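Local atomic coordinates of alpha-L-rhamnosidase (Aspergillus terreus, PDB entry 6GSZ), a protein that probably hydrolyses terminal non-reducing alpha-L-rhamnose residues from alpha-L-rhamnosides, and is a calcium-binding, multidomain glycoside hydrolase. Residues R148-A153 and Y184-V189; S231-T236 and L243-D248; L154-A159 and H169-G174; T14-G19 and T100-L105. One frame throughout, in Å; residues are numbered along the deposited sequence. Where two conformers were deposited one is given.

Contact 1: residues R148-A153 and Y184-V189; sequences RLYITA and YNTYDV. With CA (calcium ion), chain L.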
loop_
_atom_site.group_PDB
_atom_site.type_symbol
_atom_site.label_atom_id
_atom_site.label_comp_id
_atom_site.label_asym_id
_atom_site.label_seq_id
_atom_site.Cartn_x
_atom_site.Cartn_y
_atom_site.Cartn_z
ATOM N N ARG A 148 -1.651 1.645 -29.135
ATOM C CA ARG A 148 -1.790 1.150 -27.774
ATOM C C ARG A 148 -1.349 -0.308 -27.674
ATOM O O ARG A 148 -1.552 -1.078 -28.591
ATOM C CB ARG A 148 -3.250 1.214 -27.306
ATOM C CG ARG A 148 -3.853 2.613 -27.295
ATOM C CD ARG A 148 -3.243 3.506 -26.227
ATOM N NE ARG A 148 -3.831 4.822 -26.221
ATOM C CZ ARG A 148 -3.325 5.911 -26.830
ATOM N NH1 ARG A 148 -2.157 5.881 -27.459
ATOM N NH2 ARG A 148 -3.996 7.055 -26.736
ATOM N N LEU A 149 -0.734 -0.648 -26.534
ATOM C CA LEU A 149 -0.473 -2.045 -26.177
ATOM C C LEU A 149 -1.286 -2.359 -24.930
ATOM O O LEU A 149 -1.164 -1.626 -23.922
ATOM C CB LEU A 149 1.006 -2.300 -25.899
ATOM C CG LEU A 149 1.332 -3.752 -25.567
ATOM C CD1 LEU A 149 1.098 -4.673 -26.769
ATOM C CD2 LEU A 149 2.758 -3.875 -25.088
ATOM N N TYR A 150 -2.093 -3.411 -25.008
ATOM C CA TYR A 150 -2.870 -3.936 -23.911
ATOM C C TYR A 150 -2.283 -5.294 -23.554
ATOM O O TYR A 150 -2.080 -6.128 -24.471
ATOM C CB TYR A 150 -4.314 -4.094 -24.343
ATOM C CG TYR A 150 -4.925 -2.822 -24.846
ATOM C CD1 TYR A 150 -5.383 -1.870 -23.956
ATOM C CD2 TYR A 150 -5.085 -2.552 -26.193
ATOM C CE1 TYR A 150 -5.989 -0.706 -24.401
ATOM C CE2 TYR A 150 -5.706 -1.393 -26.637
ATOM C CZ TYR A 150 -6.162 -0.452 -25.731
ATOM O OH TYR A 150 -6.780 0.676 -26.238
ATOM N N ILE A 151 -1.877 -5.521 -22.302
ATOM C CA ILE A 151 -1.040 -6.678 -22.033
ATOM C C ILE A 151 -1.176 -7.135 -20.595
ATOM O O ILE A 151 -1.279 -6.315 -19.665
ATOM C CB ILE A 151 0.416 -6.335 -22.394
ATOM C CG1 ILE A 151 1.358 -7.516 -22.151
ATOM C CG2 ILE A 151 0.893 -5.066 -21.715
ATOM C CD1 ILE A 151 2.701 -7.403 -22.858
ATOM N N THR A 152 -1.130 -8.443 -20.408
ATOM C CA THR A 152 -0.962 -9.039 -19.116
ATOM C C THR A 152 -0.262 -10.382 -19.266
ATOM O O THR A 152 0.044 -10.826 -20.363
ATOM C CB THR A 152 -2.285 -9.198 -18.357
ATOM O OG1 THR A 152 -2.000 -9.455 -16.982
ATOM C CG2 THR A 152 -3.189 -10.278 -18.901
ATOM N N ALA A 153 0.012 -11.024 -18.132
ATOM C CA ALA A 153 0.646 -12.332 -18.154
ATOM C C ALA A 153 0.011 -13.240 -17.121
ATOM O O ALA A 153 -0.530 -12.769 -16.087
ATOM C CB ALA A 153 2.114 -12.194 -17.822
ATOM N N TYR A 184 -4.870 -6.096 -16.312
ATOM C CA TYR A 184 -4.078 -5.923 -17.516
ATOM C C TYR A 184 -3.711 -4.449 -17.631
ATOM O O TYR A 184 -4.404 -3.565 -17.063
ATOM C CB TYR A 184 -4.781 -6.377 -18.811
ATOM C CG TYR A 184 -5.889 -5.439 -19.204
ATOM C CD1 TYR A 184 -7.154 -5.546 -18.663
ATOM C CD2 TYR A 184 -5.660 -4.472 -20.152
ATOM C CE1 TYR A 184 -8.130 -4.605 -18.974
ATOM C CE2 TYR A 184 -6.628 -3.539 -20.479
ATOM C CZ TYR A 184 -7.873 -3.620 -19.901
ATOM O OH TYR A 184 -8.805 -2.682 -20.262
ATOM N N ASN A 185 -2.625 -4.144 -18.307
ATOM C CA ASN A 185 -2.069 -2.814 -18.427
ATOM C C ASN A 185 -2.223 -2.245 -19.826
ATOM O O ASN A 185 -2.246 -2.994 -20.800
ATOM C CB ASN A 185 -0.636 -2.734 -17.930
ATOM C CG ASN A 185 -0.506 -3.323 -16.544
ATOM O OD1 ASN A 185 0.263 -4.277 -16.311
ATOM N ND2 ASN A 185 -1.295 -2.806 -15.612
ATOM N N THR A 186 -2.283 -0.923 -19.918
ATOM C CA THR A 186 -2.412 -0.201 -21.156
ATOM C C THR A 186 -1.249 0.785 -21.289
ATOM O O THR A 186 -0.957 1.560 -20.348
ATOM C CB THR A 186 -3.739 0.563 -21.207
ATOM O OG1 THR A 186 -4.820 -0.351 -21.048
ATOM C CG2 THR A 186 -3.887 1.289 -22.533
ATOM N N TYR A 187 -0.602 0.797 -22.467
ATOM C CA TYR A 187 0.516 1.687 -22.722
ATOM C C TYR A 187 0.295 2.418 -24.047
ATOM O O TYR A 187 -0.166 1.828 -25.042
ATOM C CB TYR A 187 1.810 0.886 -22.825
ATOM C CG TYR A 187 2.129 0.102 -21.578
ATOM C CD1 TYR A 187 2.742 0.702 -20.479
ATOM C CD2 TYR A 187 1.830 -1.253 -21.481
ATOM C CE1 TYR A 187 3.024 -0.007 -19.316
ATOM C CE2 TYR A 187 2.163 -1.982 -20.347
ATOM C CZ TYR A 187 2.790 -1.385 -19.263
ATOM O OH TYR A 187 3.147 -2.108 -18.164
ATOM N N ASP A 188 0.737 3.674 -24.076
ATOM C CA ASP A 188 0.789 4.442 -25.311
ATOM C C ASP A 188 2.139 4.174 -25.987
ATOM O O ASP A 188 3.184 4.609 -25.513
ATOM C CB ASP A 188 0.583 5.917 -25.033
ATOM C CG ASP A 188 0.724 6.808 -26.254
ATOM O OD1 ASP A 188 1.042 6.278 -27.340
ATOM O OD2 ASP A 188 0.506 8.046 -26.097
ATOM N N VAL A 189 2.106 3.358 -27.035
ATOM C CA VAL A 189 3.329 2.923 -27.716
ATOM C C VAL A 189 3.498 3.630 -29.071
ATOM O O VAL A 189 4.314 3.208 -29.899
ATOM C CB VAL A 189 3.394 1.396 -27.851
ATOM C CG1 VAL A 189 3.362 0.742 -26.496
ATOM C CG2 VAL A 189 2.319 0.841 -28.750
HETATM CA CA CA L . 1.023 9.869 -24.760
HETATM O O HOH W 1 -1.357 8.514 -28.257
HETATM O O HOH W 2 2.612 9.441 -26.923
HETATM O O HOH W 3 0.397 11.549 -26.711
HETATM O O HOH W 4 -1.326 10.136 -25.053
HETATM O O HOH W 5 3.372 8.506 -24.185
#
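Leu149 with Tyr187 and Ile151 with Asn185 form the hydrogen-bonded pairs of an antiparallel ladder, the strand axes approaching to 4.7 Å at 162° between their directions. Four backbone bonds close it, the straightest from Asn185 N to Ile151 O (2.9 Å, 179° at the hydrogen). The non-hydrogen-bonded pairs, Arg148 with Asp188 and Tyr150 with Thr186, put their side chains on the other face. There Arg148 bends at chi2, which brings NH1 to Asp188 OD1 in a salt bridge of 3.2 Å, with guanidinium and carboxylate planes 47° apart. A water in the guanidinium plane accepts from NH1 and donates to Asp188 OD2, so the pair is bridged twice. OD2 also binds a calcium ion at 2.3 Å, four waters being its other ligands here, while OD1 has a further partner in Thr190. The metal and the arginine would both tend to keep this carboxylate ionised. Arg148 NE is salt-bridged to Glu102. Next along this face Thr186 lies beside Tyr150, pointing the same way: its OG1 is at the ring edge, 3.3 Å from Tyr150 CD1, and its CG2 is 3.4 Å from CE1. On the opposite face Ile151 CG2 meets the edge of the Tyr187 ring in plane, 3.6 Å from CE2. Strand 228-237 continues the sheet beyond strand 144-154. Tyr157 and Ala159 of strand 156-161 pack on Ile151, and Ile161 on Val189, consistent with a galactose-binding-like beta sandwich, and Leu16 of strand 15-18 touches Arg148, Thr186 and Asp188.

Contact 2: residues S231-T236 and L243-D248; sequences SLLVVT and LYIPSD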
loop_
_atom_site.group_PDB
_atom_site.type_symbol
_atom_site.label_atom_id
_atom_site.label_comp_id
_atom_site.label_asym_id
_atom_site.label_seq_id
_atom_site.Cartn_x
_atom_site.Cartn_y
_atom_site.Cartn_z
ATOM N N SER A 231 -1.693 -10.344 -25.177
ATOM C CA SER A 231 -1.210 -9.065 -25.716
ATOM C C SER A 231 -2.099 -8.659 -26.898
ATOM O O SER A 231 -2.375 -9.493 -27.743
ATOM C CB SER A 231 0.251 -9.197 -26.108
ATOM O OG SER A 231 0.822 -7.980 -26.583
ATOM N N LEU A 232 -2.459 -7.389 -26.987
ATOM C CA LEU A 232 -3.061 -6.847 -28.182
ATOM C C LEU A 232 -2.429 -5.483 -28.450
ATOM O O LEU A 232 -2.530 -4.579 -27.594
ATOM C CB LEU A 232 -4.579 -6.712 -28.017
ATOM C CG LEU A 232 -5.312 -6.181 -29.256
ATOM C CD1 LEU A 232 -5.183 -7.183 -30.407
ATOM C CD2 LEU A 232 -6.770 -5.818 -28.914
ATOM N N LEU A 233 -1.837 -5.316 -29.628
ATOM C CA LEU A 233 -1.351 -4.040 -30.127
ATOM C C LEU A 233 -2.393 -3.497 -31.104
ATOM O O LEU A 233 -2.825 -4.201 -32.002
ATOM C CB LEU A 233 -0.010 -4.225 -30.833
ATOM C CG LEU A 233 0.622 -2.929 -31.334
ATOM C CD1 LEU A 233 1.210 -2.153 -30.187
ATOM C CD2 LEU A 233 1.691 -3.221 -32.369
ATOM N N VAL A 234 -2.867 -2.272 -30.853
ATOM C CA VAL A 234 -3.856 -1.627 -31.699
ATOM C C VAL A 234 -3.211 -0.357 -32.259
ATOM O O VAL A 234 -2.849 0.551 -31.480
ATOM C CB VAL A 234 -5.133 -1.293 -30.910
ATOM C CG1 VAL A 234 -6.181 -0.725 -31.853
ATOM C CG2 VAL A 234 -5.698 -2.501 -30.186
ATOM N N VAL A 235 -3.124 -0.252 -33.580
ATOM C CA VAL A 235 -2.577 0.912 -34.244
ATOM C C VAL A 235 -3.724 1.627 -34.966
ATOM O O VAL A 235 -4.492 0.996 -35.685
ATOM C CB VAL A 235 -1.475 0.511 -35.259
ATOM C CG1 VAL A 235 -0.888 1.732 -35.935
ATOM C CG2 VAL A 235 -0.383 -0.335 -34.623
ATOM N N THR A 236 -3.898 2.912 -34.654
ATOM C CA THR A 236 -4.910 3.728 -35.314
ATOM C C THR A 236 -4.250 4.477 -36.471
ATOM O O THR A 236 -3.329 5.245 -36.283
ATOM C CB THR A 236 -5.533 4.733 -34.342
ATOM O OG1 THR A 236 -6.099 3.971 -33.275
ATOM C CG2 THR A 236 -6.580 5.601 -35.011
ATOM N N LEU A 243 -5.381 -1.283 -37.102
ATOM C CA LEU A 243 -4.651 -2.543 -37.235
ATOM C C LEU A 243 -4.571 -3.206 -35.851
ATOM O O LEU A 243 -4.291 -2.534 -34.863
ATOM C CB LEU A 243 -3.270 -2.193 -37.815
ATOM C CG LEU A 243 -2.172 -3.260 -37.824
ATOM C CD1 LEU A 243 -2.521 -4.435 -38.731
ATOM C CD2 LEU A 243 -0.853 -2.639 -38.280
ATOM N N TYR A 244 -4.828 -4.509 -35.804
ATOM C CA TYR A 244 -4.805 -5.335 -34.575
ATOM C C TYR A 244 -3.717 -6.399 -34.673
ATOM O O TYR A 244 -3.737 -7.203 -35.596
ATOM C CB TYR A 244 -6.148 -6.021 -34.353
ATOM C CG TYR A 244 -7.263 -5.031 -34.186
ATOM C CD1 TYR A 244 -7.983 -4.560 -35.281
ATOM C CD2 TYR A 244 -7.592 -4.574 -32.934
ATOM C CE1 TYR A 244 -8.991 -3.631 -35.119
ATOM C CE2 TYR A 244 -8.594 -3.638 -32.754
ATOM C CZ TYR A 244 -9.284 -3.161 -33.852
ATOM O OH TYR A 244 -10.287 -2.270 -33.675
ATOM N N ILE A 245 -2.791 -6.431 -33.715
ATOM C CA ILE A 245 -1.734 -7.428 -33.720
ATOM C C ILE A 245 -1.890 -8.198 -32.421
ATOM O O ILE A 245 -1.469 -7.714 -31.338
ATOM C CB ILE A 245 -0.315 -6.822 -33.799
ATOM C CG1 ILE A 245 -0.142 -5.837 -34.952
ATOM C CG2 ILE A 245 0.716 -7.957 -33.876
ATOM C CD1 ILE A 245 -0.374 -6.446 -36.289
ATOM N N PRO A 246 -2.574 -9.350 -32.465
ATOM C CA PRO A 246 -2.839 -10.123 -31.264
ATOM C C PRO A 246 -1.729 -11.091 -30.888
ATOM O O PRO A 246 -1.012 -11.606 -31.777
ATOM C CB PRO A 246 -4.111 -10.900 -31.644
ATOM C CG PRO A 246 -3.872 -11.221 -33.107
ATOM C CD PRO A 246 -3.223 -9.956 -33.641
ATOM N N SER A 247 -1.680 -11.481 -29.610
ATOM C CA SER A 247 -1.005 -12.704 -29.206
ATOM C C SER A 247 -1.788 -13.876 -29.772
ATOM O O SER A 247 -2.999 -13.993 -29.598
ATOM C CB SER A 247 -0.880 -12.796 -27.707
ATOM O OG SER A 247 -2.117 -12.531 -27.043
ATOM N N ASP A 248 -1.072 -14.812 -30.423
ATOM C CA ASP A 248 -1.698 -16.025 -30.993
ATOM C C ASP A 248 -0.566 -16.992 -31.353
ATOM O O ASP A 248 0.604 -16.698 -31.076
ATOM C CB ASP A 248 -2.608 -15.694 -32.173
ATOM C CG ASP A 248 -1.903 -15.152 -33.397
ATOM O OD1 ASP A 248 -0.656 -15.291 -33.481
ATOM O OD2 ASP A 248 -2.604 -14.560 -34.280
HETATM O O HOH W 6 0.274 -8.158 -29.266
#
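Val234 and Tyr244 lie side by side and point the same way, the valine fork set against one flank of the phenol ring: CG1 is 3.9 Å from Tyr244 CE2, and CG2 equally near CD2. Tyr244 has CG anti to its carbonyl carbon (chi1 -61°), and the ring leans outward on the Val234 side; Leu232 CD2 lies near its plane, at the edge. The other methyl of Leu232, CD1, reaches across to Pro246, 4.1 Å from its CB. His112 stacks on the Tyr244 ring from outside the two segments.

These contacts belong to one face of a beta hairpin, strands 228-237 and 242-246, in a domain consistent with a galactose-binding-like beta sandwich. The strand directions differ by 164°, and the registry is even from Val235-Leu243 to Leu232-Pro246. Pro246 sits in a non-hydrogen-bonded pair, where its missing N-H costs the hairpin no bond, and strand 242-246 is outermost in its sheet. On the opposite face Leu233 and Ile245 run alongside each other, with CB atoms 4.0 Å apart; at the next pair on this face Val235 CB and Leu243 CB are 4.1 Å apart. Phe138 of strand 132-140 touches both Leu233 and Ile245, which places this face against the second sheet. The bond from Leu233 N to Ile245 O is straight at the hydrogen, although the donor is tilted 33° from the carbonyl plane. Past the proline the pairing changes character: Ser247 N still donates to Ser231 O at 2.8 Å, but Ser231 N turns to the side-chain OG of Ser247 at 2.9 Å, and that hydroxyl is also bonded to Val115 O.

Contact 3: residues L154-A159 and H169-G174; sequences LGLYEA and HVMAPG. With CA (calcium ion), chain B.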
loop_
_atom_site.group_PDB
_atom_site.type_symbol
_atom_site.label_atom_id
_atom_site.label_comp_id
_atom_site.label_asym_id
_atom_site.label_seq_id
_atom_site.Cartn_x
_atom_site.Cartn_y
_atom_site.Cartn_z
ATOM N N LEU A 154 0.116 -14.534 -17.391
ATOM C CA LEU A 154 -0.072 -15.551 -16.379
ATOM C C LEU A 154 1.314 -15.749 -15.760
ATOM O O LEU A 154 2.105 -16.612 -16.201
ATOM C CB LEU A 154 -0.650 -16.810 -17.009
ATOM C CG LEU A 154 -2.147 -16.810 -17.283
ATOM C CD1 LEU A 154 -2.581 -15.673 -18.179
ATOM C CD2 LEU A 154 -2.538 -18.180 -17.838
ATOM N N GLY A 155 1.658 -14.866 -14.850
ATOM C CA GLY A 155 3.003 -14.614 -14.403
ATOM C C GLY A 155 3.233 -13.142 -14.309
ATOM O O GLY A 155 2.356 -12.403 -13.803
ATOM N N LEU A 156 4.412 -12.693 -14.726
ATOM C CA LEU A 156 4.798 -11.276 -14.785
ATOM C C LEU A 156 5.443 -11.026 -16.135
ATOM O O LEU A 156 6.050 -11.978 -16.695
ATOM C CB LEU A 156 5.780 -10.962 -13.664
ATOM C CG LEU A 156 5.247 -11.162 -12.235
ATOM C CD1 LEU A 156 6.381 -11.019 -11.193
ATOM C CD2 LEU A 156 4.069 -10.232 -11.903
ATOM N N TYR A 157 5.384 -9.824 -16.673
ATOM C CA TYR A 157 5.902 -9.568 -18.002
ATOM C C TYR A 157 6.788 -8.326 -18.037
ATOM O O TYR A 157 6.608 -7.359 -17.279
ATOM C CB TYR A 157 4.797 -9.463 -19.069
ATOM C CG TYR A 157 3.996 -8.212 -18.885
ATOM C CD1 TYR A 157 2.900 -8.174 -18.042
ATOM C CD2 TYR A 157 4.389 -7.021 -19.518
ATOM C CE1 TYR A 157 2.213 -6.986 -17.823
ATOM C CE2 TYR A 157 3.727 -5.826 -19.276
ATOM C CZ TYR A 157 2.645 -5.820 -18.427
ATOM O OH TYR A 157 2.058 -4.605 -18.168
ATOM N N GLU A 158 7.679 -8.298 -19.026
ATOM C CA GLU A 158 8.412 -7.119 -19.446
ATOM C C GLU A 158 8.387 -7.101 -20.969
ATOM O O GLU A 158 8.918 -8.037 -21.592
ATOM C CB GLU A 158 9.857 -7.136 -18.973
ATOM C CG GLU A 158 10.661 -5.937 -19.376
ATOM C CD GLU A 158 12.006 -5.839 -18.650
ATOM O OE1 GLU A 158 12.390 -6.800 -17.935
ATOM O OE2 GLU A 158 12.648 -4.799 -18.766
ATOM N N ALA A 159 7.805 -6.081 -21.583
ATOM C CA ALA A 159 7.647 -5.957 -23.019
ATOM C C ALA A 159 8.601 -4.923 -23.610
ATOM O O ALA A 159 8.949 -3.923 -22.986
ATOM C CB ALA A 159 6.231 -5.594 -23.395
ATOM N N HIS A 169 6.533 0.173 -15.720
ATOM C CA HIS A 169 5.989 -0.680 -14.697
ATOM C C HIS A 169 6.888 -1.900 -14.498
ATOM O O HIS A 169 7.302 -2.558 -15.500
ATOM C CB HIS A 169 4.580 -1.185 -15.028
ATOM C CG HIS A 169 3.556 -0.152 -15.352
ATOM N ND1 HIS A 169 2.233 -0.506 -15.439
ATOM C CD2 HIS A 169 3.650 1.151 -15.710
ATOM C CE1 HIS A 169 1.526 0.578 -15.773
ATOM N NE2 HIS A 169 2.371 1.599 -15.970
ATOM N N VAL A 170 7.131 -2.287 -13.252
ATOM C CA VAL A 170 7.882 -3.493 -12.946
ATOM C C VAL A 170 6.993 -4.404 -12.113
ATOM O O VAL A 170 5.939 -3.989 -11.601
ATOM C CB VAL A 170 9.222 -3.209 -12.255
ATOM C CG1 VAL A 170 10.134 -2.429 -13.174
ATOM C CG2 VAL A 170 9.027 -2.508 -10.930
ATOM N N MET A 171 7.384 -5.662 -11.971
ATOM C CA MET A 171 6.566 -6.679 -11.292
ATOM C C MET A 171 5.104 -6.635 -11.771
ATOM O O MET A 171 4.154 -6.764 -10.994
ATOM C CB MET A 171 6.680 -6.574 -9.772
ATOM C CG MET A 171 8.127 -6.671 -9.279
ATOM S SD MET A 171 8.967 -8.176 -9.692
ATOM C CE MET A 171 8.241 -9.286 -8.498
ATOM N N ALA A 172 4.917 -6.472 -13.089
ATOM C CA ALA A 172 3.625 -6.259 -13.706
ATOM C C ALA A 172 3.023 -7.579 -14.144
ATOM O O ALA A 172 3.749 -8.418 -14.710
ATOM C CB ALA A 172 3.789 -5.341 -14.894
ATOM N N PRO A 173 1.714 -7.827 -13.977
ATOM C CA PRO A 173 0.683 -6.883 -13.523
ATOM C C PRO A 173 0.434 -6.819 -12.026
ATOM O O PRO A 173 -0.502 -6.124 -11.609
ATOM C CB PRO A 173 -0.562 -7.460 -14.242
ATOM C CG PRO A 173 -0.353 -8.959 -14.143
ATOM C CD PRO A 173 1.116 -9.078 -14.440
ATOM N N GLY A 174 1.274 -7.454 -11.215
ATOM C CA GLY A 174 1.084 -7.434 -9.774
ATOM C C GLY A 174 0.292 -8.659 -9.327
ATOM O O GLY A 174 0.070 -9.593 -10.139
HETATM CA CA CA B . 14.110 -6.662 -16.384
HETATM O O HOH W 7 6.259 -4.394 -17.502
HETATM O O HOH W 8 7.221 -7.276 -14.643
HETATM O O HOH W 9 15.149 -7.113 -18.044
HETATM O O HOH W 10 15.974 -5.656 -15.682
#
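The carbonyl oxygen of Ala172 receives the backbone N-H of Tyr157 at 2.9 Å, the donor lying nearly along the C=O axis, and a CA-H contact from Leu156 CA at 3.0 Å. A water adds a second link, donating to Tyr157 O at 2.7 Å and accepting from Ala172 N at 2.9 Å, so the buried loop backbone is tied to the strand both directly and through solvent. Leu156 and Tyr157 pack against Met171, Ala172 and Pro173. Leu156 uses both methyls: CD1 crosses the end of Met171, 3.7 Å from CE, and CD2 lies against the backbone, nearest Ala172 O. Tyr157 holds its ring between backbone N and carbonyl carbon (chi1 70°), which lays it against the Ala172 methyl, with CE1 3.7 Å from CB, and next to Pro173 CD. The peptide bond between Ala172 and Pro173 is cis, consistent with a sharp change of chain direction there. Tyr157 OH is hydrogen-bonded to Asn185 OD1 and Tyr187 OH, fixing the far end of the ring. Glu158 is directed elsewhere: OE1 binds a calcium ion at 2.3 Å, which Ser392 and two waters also ligate, while OE2 is salt-bridged to Arg165. Strand 156-161 belongs to the antiparallel sheet facing the 144-154 sheet, consistent with a galactose-binding-like sandwich, and the loop packs across to Asn185 and Thr152 of the latter.

Contact 4: residues T14-G19 and T100-L105; sequences TALGIG and TVEPGL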
loop_
_atom_site.group_PDB
_atom_site.type_symbol
_atom_site.label_atom_id
_atom_site.label_comp_id
_atom_site.label_asym_id
_atom_site.label_seq_id
_atom_site.Cartn_x
_atom_site.Cartn_y
_atom_site.Cartn_z
ATOM N N THR A 14 -3.159 8.802 -13.227
ATOM C CA THR A 14 -3.322 9.052 -14.649
ATOM C C THR A 14 -4.363 8.059 -15.167
ATOM O O THR A 14 -4.561 7.019 -14.566
ATOM C CB THR A 14 -2.010 8.886 -15.437
ATOM O OG1 THR A 14 -1.620 7.516 -15.440
ATOM C CG2 THR A 14 -0.878 9.720 -14.890
ATOM N N ALA A 15 -5.014 8.393 -16.284
ATOM C CA ALA A 15 -6.207 7.662 -16.694
ATOM C C ALA A 15 -6.093 7.165 -18.136
ATOM O O ALA A 15 -6.789 7.591 -19.035
ATOM C CB ALA A 15 -7.436 8.508 -16.418
ATOM N N LEU A 16 -5.201 6.196 -18.343
ATOM C CA LEU A 16 -5.036 5.504 -19.639
ATOM C C LEU A 16 -5.417 4.028 -19.453
ATOM O O LEU A 16 -4.758 3.306 -18.687
ATOM C CB LEU A 16 -3.606 5.687 -20.152
ATOM C CG LEU A 16 -3.288 4.857 -21.399
ATOM C CD1 LEU A 16 -4.194 5.243 -22.558
ATOM C CD2 LEU A 16 -1.818 4.971 -21.786
ATOM N N GLY A 17 -6.455 3.600 -20.168
ATOM C CA GLY A 17 -6.876 2.221 -20.157
ATOM C C GLY A 17 -7.746 1.835 -18.975
ATOM O O GLY A 17 -7.782 0.680 -18.538
ATOM N N ILE A 18 -8.509 2.825 -18.471
ATOM C CA ILE A 18 -9.316 2.656 -17.272
ATOM C C ILE A 18 -10.575 1.824 -17.563
ATOM O O ILE A 18 -11.002 1.612 -18.706
ATOM C CB ILE A 18 -9.650 4.010 -16.618
ATOM C CG1 ILE A 18 -10.577 4.862 -17.471
ATOM C CG2 ILE A 18 -8.360 4.751 -16.277
ATOM C CD1 ILE A 18 -11.158 6.062 -16.750
ATOM N N GLY A 19 -11.228 1.404 -16.483
ATOM C CA GLY A 19 -12.418 0.580 -16.556
ATOM C C GLY A 19 -13.728 1.357 -16.610
ATOM O O GLY A 19 -14.771 0.789 -16.884
ATOM N N THR A 100 -5.829 13.885 -19.966
ATOM C CA THR A 100 -6.540 12.948 -20.827
ATOM C C THR A 100 -7.160 11.809 -19.996
ATOM O O THR A 100 -6.703 11.456 -18.893
ATOM C CB THR A 100 -5.609 12.378 -21.911
ATOM O OG1 THR A 100 -4.478 11.762 -21.295
ATOM C CG2 THR A 100 -5.150 13.470 -22.854
ATOM N N VAL A 101 -8.209 11.234 -20.559
ATOM C CA VAL A 101 -8.889 10.082 -19.981
ATOM C C VAL A 101 -9.342 9.155 -21.112
ATOM O O VAL A 101 -9.819 9.615 -22.125
ATOM C CB VAL A 101 -10.047 10.538 -19.076
ATOM C CG1 VAL A 101 -11.048 11.413 -19.813
ATOM C CG2 VAL A 101 -10.746 9.355 -18.433
ATOM N N GLU A 102 -9.106 7.847 -20.947
ATOM C CA GLU A 102 -9.355 6.896 -22.041
ATOM C C GLU A 102 -9.635 5.525 -21.448
ATOM O O GLU A 102 -8.775 4.972 -20.749
ATOM C CB GLU A 102 -8.081 6.825 -22.880
ATOM C CG GLU A 102 -8.178 5.875 -24.042
ATOM C CD GLU A 102 -6.916 5.863 -24.895
ATOM O OE1 GLU A 102 -6.286 6.933 -25.066
ATOM O OE2 GLU A 102 -6.536 4.751 -25.385
ATOM N N PRO A 103 -10.811 4.937 -21.673
ATOM C CA PRO A 103 -11.048 3.575 -21.218
ATOM C C PRO A 103 -10.208 2.557 -21.992
ATOM O O PRO A 103 -9.848 2.772 -23.159
ATOM C CB PRO A 103 -12.532 3.344 -21.488
ATOM C CG PRO A 103 -13.109 4.744 -21.562
ATOM C CD PRO A 103 -12.029 5.533 -22.273
ATOM N N GLY A 104 -9.998 1.417 -21.328
ATOM C CA GLY A 104 -9.313 0.265 -21.909
ATOM C C GLY A 104 -10.257 -0.627 -22.702
ATOM O O GLY A 104 -11.145 -0.171 -23.405
ATOM N N LEU A 105 -9.957 -1.921 -22.657
ATOM C CA LEU A 105 -10.719 -2.952 -23.343
ATOM C C LEU A 105 -11.789 -3.482 -22.386
ATOM O O LEU A 105 -11.469 -4.126 -21.378
ATOM C CB LEU A 105 -9.756 -4.065 -23.796
ATOM C CG LEU A 105 -8.609 -3.629 -24.687
ATOM C CD1 LEU A 105 -7.826 -4.837 -25.162
ATOM C CD2 LEU A 105 -9.097 -2.861 -25.904
HETATM O O HOH W 11 -5.071 9.114 -20.852
HETATM O O HOH W 12 -4.942 11.351 -16.937
#
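A beta bulge interrupts the parallel pairing of Leu16 with Glu102 and Ile18 with Pro103 at the edge of the five-stranded sheet in the N-terminal immunoglobulin-like domain. At the slip of one residue Glu102 O accepts two consecutive amides, Gly17 N at 2.8 Å and Ile18 N at 3.1 Å. Gly17 has a positive phi of 82°, which favours glycine where the chain turns its corner. Beyond the bulge Gly104 N donates to Ile18 O at 2.8 Å and 167°, and the backbones come close, Gly17 C being 3.3 Å from Gly104 N. Before it, the bond from Glu102 N to Ala15 O is weak, and a water bridges Ala15 N and Thr100 O, lying 2.6 Å from the latter. Strand 15-18 beside strand 99-103 joins the first and last parts of the domain, recalling the parallel A' and G strands of immunoglobulin folds. Side chains of the two strands meet on both faces. Leu16 and Glu102 extend side by side, with Leu16 CD1 3.6 Å from Glu102 CD; the extended glutamate (chi1 180°) sets its carboxylate, the partner of Arg148 in the next domain, against the leucine methyl. Val101 CG2 meets Ala15 CB on the other face at 4.0 Å, and Ile18 CD1 crosses to it from beyond the corner at 3.7 Å, while Phe9 of strand 3-9 covers Ala15 and Val101.

Contact 4 comes first along the chain, contact 1 next with contact 3 nested in its loop, and contact 2 last. Contacts 1 and 2 share one mixed sheet, ordered 242-246, 228-237, 144-154, 182-188, and their centres are 10 Å apart; Tyr150 O and Leu232 N probably join them by a hydrogen bond. Contact 3, centred 11 Å from contact 1, belongs to the neighbouring antiparallel sheet and its following loop. Contact 4 lies in the immunoglobulin-like range, yet its centre is also 11 Å from contact 1. Tyr184 OH probably bonds Leu105 N there, so contact 1 lies at the junction of the two domains. Contacts 2 and 3 do not touch.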